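Local coordinates for probable TonB-dependent siderophore receptor PiuA (Acinetobacter baumannii, PDB 5FP1), which probably takes up iron across the outer membrane by binding iron-chelating siderophores, possibly including ferric enterobactin, at residues E250-R262 / T388-F402. Residues are numbered along the deposited sequence; the frame is centred on the assembly and turned at random.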
loop_
_atom_site.group_PDB
_atom_site.type_symbol
_atom_site.label_atom_id
_atom_site.label_comp_id
_atom_site.label_asym_id
_atom_site.label_seq_id
_atom_site.Cartn_x
_atom_site.Cartn_y
_atom_site.Cartn_z
ATOM N N GLU A 250 -3.959 19.313 20.642
ATOM C CA GLU A 250 -2.893 19.097 21.644
ATOM C C GLU A 250 -3.463 18.319 22.825
ATOM O O GLU A 250 -3.980 18.917 23.789
ATOM C CB GLU A 250 -2.373 20.466 22.116
ATOM C CG GLU A 250 -1.711 21.238 20.988
ATOM C CD GLU A 250 -0.386 20.597 20.561
ATOM O OE1 GLU A 250 0.160 19.759 21.311
ATOM O OE2 GLU A 250 0.113 20.931 19.467
ATOM N N VAL A 251 -3.419 16.995 22.718
ATOM C CA VAL A 251 -3.880 16.094 23.747
ATOM C C VAL A 251 -2.762 15.118 24.020
ATOM O O VAL A 251 -1.800 15.016 23.245
ATOM C CB VAL A 251 -5.144 15.325 23.334
ATOM C CG1 VAL A 251 -6.277 16.302 23.091
ATOM C CG2 VAL A 251 -4.880 14.520 22.060
ATOM N N LYS A 252 -2.875 14.418 25.135
ATOM C CA LYS A 252 -1.809 13.522 25.571
ATOM C C LYS A 252 -1.476 12.474 24.504
ATOM O O LYS A 252 -2.364 11.907 23.870
ATOM C CB LYS A 252 -2.222 12.802 26.833
ATOM C CG LYS A 252 -1.077 12.107 27.553
ATOM C CD LYS A 252 -1.578 11.405 28.812
ATOM C CE LYS A 252 -0.451 10.633 29.479
ATOM N NZ LYS A 252 -0.901 10.009 30.756
ATOM N N GLN A 253 -0.194 12.214 24.336
ATOM C CA GLN A 253 0.269 11.192 23.420
ATOM C C GLN A 253 -0.445 9.875 23.704
ATOM O O GLN A 253 -0.642 9.501 24.852
ATOM C CB GLN A 253 1.797 11.028 23.562
ATOM C CG GLN A 253 2.394 10.002 22.626
ATOM C CD GLN A 253 3.905 9.947 22.666
ATOM O OE1 GLN A 253 4.544 10.544 23.522
ATOM N NE2 GLN A 253 4.481 9.252 21.712
ATOM N N GLY A 254 -0.868 9.177 22.650
ATOM C CA GLY A 254 -1.497 7.882 22.822
ATOM C C GLY A 254 -2.938 7.894 23.308
ATOM O O GLY A 254 -3.462 6.870 23.679
ATOM N N THR A 255 -3.610 9.034 23.225
ATOM C CA THR A 255 -5.033 9.110 23.576
ATOM C C THR A 255 -5.882 8.387 22.520
ATOM O O THR A 255 -5.680 8.565 21.309
ATOM C CB THR A 255 -5.485 10.572 23.729
ATOM O OG1 THR A 255 -4.735 11.198 24.792
ATOM C CG2 THR A 255 -6.965 10.655 24.032
ATOM N N TYR A 256 -6.815 7.564 22.978
ATOM C CA TYR A 256 -7.685 6.782 22.086
ATOM C C TYR A 256 -9.129 7.204 22.197
ATOM O O TYR A 256 -9.710 7.127 23.284
ATOM C CB TYR A 256 -7.577 5.304 22.434
ATOM C CG TYR A 256 -8.403 4.355 21.596
ATOM C CD1 TYR A 256 -8.110 4.120 20.255
ATOM C CD2 TYR A 256 -9.462 3.644 22.164
ATOM C CE1 TYR A 256 -8.853 3.212 19.513
ATOM C CE2 TYR A 256 -10.199 2.743 21.438
ATOM C CZ TYR A 256 -9.894 2.514 20.107
ATOM O OH TYR A 256 -10.661 1.598 19.397
ATOM N N TYR A 257 -9.710 7.629 21.077
ATOM C CA TYR A 257 -11.093 8.058 21.025
ATOM C C TYR A 257 -12.065 7.050 20.466
ATOM O O TYR A 257 -13.255 7.353 20.287
ATOM C CB TYR A 257 -11.198 9.374 20.235
ATOM C CG TYR A 257 -10.485 10.503 20.882
ATOM C CD1 TYR A 257 -10.820 10.912 22.167
ATOM C CD2 TYR A 257 -9.405 11.142 20.252
ATOM C CE1 TYR A 257 -10.147 11.953 22.784
ATOM C CE2 TYR A 257 -8.742 12.189 20.859
ATOM C CZ TYR A 257 -9.102 12.579 22.134
ATOM O OH TYR A 257 -8.418 13.592 22.755
ATOM N N GLY A 258 -11.594 5.831 20.214
ATOM C CA GLY A 258 -12.476 4.770 19.812
ATOM C C GLY A 258 -13.336 4.264 20.970
ATOM O O GLY A 258 -13.137 4.638 22.126
ATOM N N TRP A 259 -14.283 3.411 20.638
ATOM C CA TRP A 259 -15.290 2.929 21.576
ATOM C C TRP A 259 -15.188 1.412 21.572
ATOM O O TRP A 259 -15.770 0.737 20.722
ATOM C CB TRP A 259 -16.641 3.426 21.119
ATOM C CG TRP A 259 -17.776 3.267 22.059
ATOM C CD1 TRP A 259 -17.809 2.558 23.237
ATOM C CD2 TRP A 259 -19.066 3.825 21.890
ATOM N NE1 TRP A 259 -19.052 2.673 23.821
ATOM C CE2 TRP A 259 -19.845 3.443 23.014
ATOM C CE3 TRP A 259 -19.638 4.656 20.923
ATOM C CZ2 TRP A 259 -21.169 3.846 23.173
ATOM C CZ3 TRP A 259 -20.952 5.062 21.089
ATOM C CH2 TRP A 259 -21.712 4.644 22.210
ATOM N N LYS A 260 -14.422 0.873 22.513
ATOM C CA LYS A 260 -14.010 -0.507 22.415
ATOM C C LYS A 260 -15.127 -1.512 22.507
ATOM O O LYS A 260 -15.039 -2.577 21.869
ATOM C CB LYS A 260 -12.883 -0.830 23.397
ATOM C CG LYS A 260 -11.616 -0.084 23.025
ATOM C CD LYS A 260 -10.470 -0.423 23.938
ATOM C CE LYS A 260 -9.854 -1.744 23.595
ATOM N NZ LYS A 260 -8.507 -1.782 24.188
ATOM N N ASP A 261 -16.190 -1.181 23.237
ATOM C CA ASP A 261 -17.342 -2.069 23.349
ATOM C C ASP A 261 -18.188 -2.063 22.076
ATOM O O ASP A 261 -19.053 -2.918 21.922
ATOM C CB ASP A 261 -18.227 -1.670 24.538
ATOM C CG ASP A 261 -19.141 -2.816 25.010
ATOM O OD1 ASP A 261 -18.657 -3.947 25.087
ATOM O OD2 ASP A 261 -20.340 -2.589 25.254
ATOM N N ARG A 262 -17.986 -1.067 21.203
ATOM C CA ARG A 262 -18.759 -0.944 19.953
ATOM C C ARG A 262 -17.942 -1.333 18.700
ATOM O O ARG A 262 -18.445 -1.991 17.784
ATOM C CB ARG A 262 -19.209 0.490 19.778
ATOM C CG ARG A 262 -20.159 0.703 18.618
ATOM C CD ARG A 262 -20.342 2.160 18.293
ATOM N NE ARG A 262 -19.148 2.778 17.727
ATOM C CZ ARG A 262 -19.050 4.057 17.370
ATOM N NH1 ARG A 262 -20.067 4.895 17.543
ATOM N NH2 ARG A 262 -17.927 4.504 16.823
ATOM N N THR A 388 -25.956 7.364 27.163
ATOM C CA THR A 388 -25.631 6.159 26.397
ATOM C C THR A 388 -24.198 6.218 25.802
ATOM O O THR A 388 -23.860 5.458 24.891
ATOM C CB THR A 388 -26.699 5.895 25.325
ATOM O OG1 THR A 388 -26.872 7.058 24.516
ATOM C CG2 THR A 388 -28.067 5.546 26.001
ATOM N N ASN A 389 -23.379 7.118 26.351
ATOM C CA ASN A 389 -21.934 7.125 26.162
ATOM C C ASN A 389 -21.438 7.498 24.746
ATOM O O ASN A 389 -20.309 7.135 24.391
ATOM C CB ASN A 389 -21.333 5.785 26.577
ATOM C CG ASN A 389 -21.814 5.324 27.950
ATOM O OD1 ASN A 389 -21.787 6.096 28.876
ATOM N ND2 ASN A 389 -22.219 4.053 28.076
ATOM N N TRP A 390 -22.243 8.271 24.015
ATOM C CA TRP A 390 -21.940 8.663 22.648
ATOM C C TRP A 390 -20.816 9.672 22.504
ATOM O O TRP A 390 -20.307 9.834 21.399
ATOM C CB TRP A 390 -23.210 9.127 21.874
ATOM C CG TRP A 390 -23.875 7.964 21.269
ATOM C CD1 TRP A 390 -24.836 7.163 21.853
ATOM C CD2 TRP A 390 -23.534 7.341 20.035
ATOM N NE1 TRP A 390 -25.139 6.119 21.028
ATOM C CE2 TRP A 390 -24.343 6.193 19.911
ATOM C CE3 TRP A 390 -22.635 7.654 19.006
ATOM C CZ2 TRP A 390 -24.279 5.364 18.813
ATOM C CZ3 TRP A 390 -22.587 6.830 17.896
ATOM C CH2 TRP A 390 -23.389 5.695 17.812
ATOM N N CYS A 391 -20.484 10.393 23.579
ATOM C CA CYS A 391 -19.338 11.268 23.605
ATOM C C CYS A 391 -18.447 10.909 24.768
ATOM O O CYS A 391 -18.914 10.397 25.789
ATOM C CB CYS A 391 -19.742 12.735 23.751
ATOM S SG CYS A 391 -20.846 13.313 22.459
ATOM N N THR A 392 -17.168 11.198 24.622
ATOM C CA THR A 392 -16.205 10.957 25.689
ATOM C C THR A 392 -15.408 12.235 25.965
ATOM O O THR A 392 -15.580 13.260 25.273
ATOM C CB THR A 392 -15.296 9.758 25.341
ATOM O OG1 THR A 392 -14.592 9.334 26.505
ATOM C CG2 THR A 392 -14.293 10.108 24.259
ATOM N N SER A 393 -14.537 12.192 26.962
ATOM C CA SER A 393 -13.745 13.358 27.311
ATOM C C SER A 393 -12.601 13.559 26.309
ATOM O O SER A 393 -11.942 12.605 25.913
ATOM C CB SER A 393 -13.180 13.223 28.743
ATOM O OG SER A 393 -12.611 14.453 29.143
ATOM N N LEU A 394 -12.391 14.783 25.870
ATOM C CA LEU A 394 -11.227 15.091 25.026
ATOM C C LEU A 394 -9.950 14.735 25.783
ATOM O O LEU A 394 -9.032 14.101 25.259
ATOM C CB LEU A 394 -11.200 16.563 24.656
ATOM C CG LEU A 394 -9.978 16.964 23.835
ATOM C CD1 LEU A 394 -10.126 16.448 22.399
ATOM C CD2 LEU A 394 -9.828 18.472 23.897
ATOM N N ASN A 395 -9.890 15.145 27.040
ATOM C CA ASN A 395 -8.741 14.823 27.867
ATOM C C ASN A 395 -9.069 13.692 28.844
ATOM O O ASN A 395 -10.018 13.779 29.612
ATOM C CB ASN A 395 -8.284 16.095 28.617
ATOM C CG ASN A 395 -7.851 17.204 27.671
ATOM O OD1 ASN A 395 -8.367 18.325 27.706
ATOM N ND2 ASN A 395 -6.937 16.889 26.803
ATOM N N GLY A 396 -8.312 12.604 28.785
ATOM C CA GLY A 396 -8.569 11.429 29.627
ATOM C C GLY A 396 -9.867 10.671 29.379
ATOM O O GLY A 396 -10.607 10.384 30.321
ATOM N N PRO A 397 -10.165 10.327 28.106
ATOM C CA PRO A 397 -11.355 9.523 27.846
ATOM C C PRO A 397 -11.339 8.205 28.603
ATOM O O PRO A 397 -10.279 7.598 28.749
ATOM C CB PRO A 397 -11.285 9.237 26.329
ATOM C CG PRO A 397 -9.860 9.480 25.950
ATOM C CD PRO A 397 -9.366 10.557 26.884
ATOM N N THR A 398 -12.505 7.754 29.052
ATOM C CA THR A 398 -12.609 6.448 29.659
ATOM C C THR A 398 -13.544 5.563 28.856
ATOM O O THR A 398 -14.538 6.041 28.299
ATOM C CB THR A 398 -13.110 6.561 31.124
ATOM O OG1 THR A 398 -14.396 7.163 31.136
ATOM C CG2 THR A 398 -12.172 7.424 31.940
ATOM N N GLN A 399 -13.250 4.265 28.807
ATOM C CA GLN A 399 -14.048 3.324 28.018
ATOM C C GLN A 399 -15.348 2.965 28.719
ATOM O O GLN A 399 -15.352 2.639 29.908
ATOM C CB GLN A 399 -13.229 2.063 27.729
ATOM C CG GLN A 399 -12.105 2.325 26.740
ATOM C CD GLN A 399 -12.659 2.692 25.368
ATOM O OE1 GLN A 399 -13.675 2.151 24.940
ATOM N NE2 GLN A 399 -12.029 3.648 24.708
ATOM N N LYS A 400 -16.442 3.024 27.970
ATOM C CA LYS A 400 -17.808 2.785 28.461
ATOM C C LYS A 400 -18.548 1.765 27.621
ATOM O O LYS A 400 -18.165 1.498 26.481
ATOM C CB LYS A 400 -18.620 4.071 28.394
ATOM C CG LYS A 400 -18.084 5.241 29.207
ATOM C CD LYS A 400 -18.274 5.025 30.703
ATOM C CE LYS A 400 -17.726 6.213 31.479
ATOM N NZ LYS A 400 -17.699 5.970 32.952
ATOM N N PRO A 401 -19.640 1.204 28.159
ATOM C CA PRO A 401 -20.452 0.272 27.378
ATOM C C PRO A 401 -21.147 0.879 26.158
ATOM O O PRO A 401 -21.493 2.057 26.119
ATOM C CB PRO A 401 -21.509 -0.255 28.395
ATOM C CG PRO A 401 -20.959 0.067 29.748
ATOM C CD PRO A 401 -20.052 1.261 29.587
ATOM N N PHE A 402 -21.356 0.045 25.156
ATOM C CA PHE A 402 -22.174 0.407 24.021
ATOM C C PHE A 402 -23.524 -0.233 24.261
ATOM O O PHE A 402 -23.600 -1.446 24.371
ATOM C CB PHE A 402 -21.535 -0.128 22.720
ATOM C CG PHE A 402 -22.395 0.016 21.496
ATOM C CD1 PHE A 402 -22.745 1.275 21.016
ATOM C CD2 PHE A 402 -22.838 -1.109 20.798
ATOM C CE1 PHE A 402 -23.528 1.408 19.878
ATOM C CE2 PHE A 402 -23.628 -0.983 19.662
ATOM C CZ PHE A 402 -23.975 0.281 19.195
HETATM O O HOH W 1 -6.183 19.147 25.483
HETATM O O HOH W 2 -5.041 15.004 27.079
HETATM O O HOH W 3 -5.963 12.336 27.091
HETATM O O HOH W 4 -15.810 0.757 25.465
#
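W259 faces Q399 with CA atoms 6.6 Å apart, and from V251 beside N395 to D261 beside F402 the chain 250-262 runs along the returning half of 388-402, which doubles back after strand 391-393. No direct backbone-to-backbone hydrogen bond joins the two; side chains and waters do the work. Q399, its chain bent at chi2 (-66°), turns its amide back to grip two neighbouring peptides: NE2 gives an almost straight bond to G258 O (3.0 Å), while OE1 takes K260 N (2.8 Å) and a water that also bonds K400 O and D261 N. Farther along, D261 OD2 receives F402 N at 2.8 Å on its anti lone pair. Both segments belong to loops of the TonB-dependent receptor β-barrel: 250-262 leads into strand 264-279, and strand 391-393, tied by the C391–C383 disulfide, pairs with strand 315-341. Here W259 is the middle of an aromatic cluster. Its six-membered ring drives its edge, CZ3 foremost, onto the face of W390 in a T-shaped stack (centroids 4.9 Å apart), and receives on its own face the edge of F402, again nearly perpendicular. R262 lays CG over the centre of the F402 ring (3.5 Å, CH-pi), before its guanidinium bonds H318 O through NH1. At the other end, Y257 OH donates to L394 O (2.6 Å) in the carbonyl plane, with V251 CG1 against L394 CG.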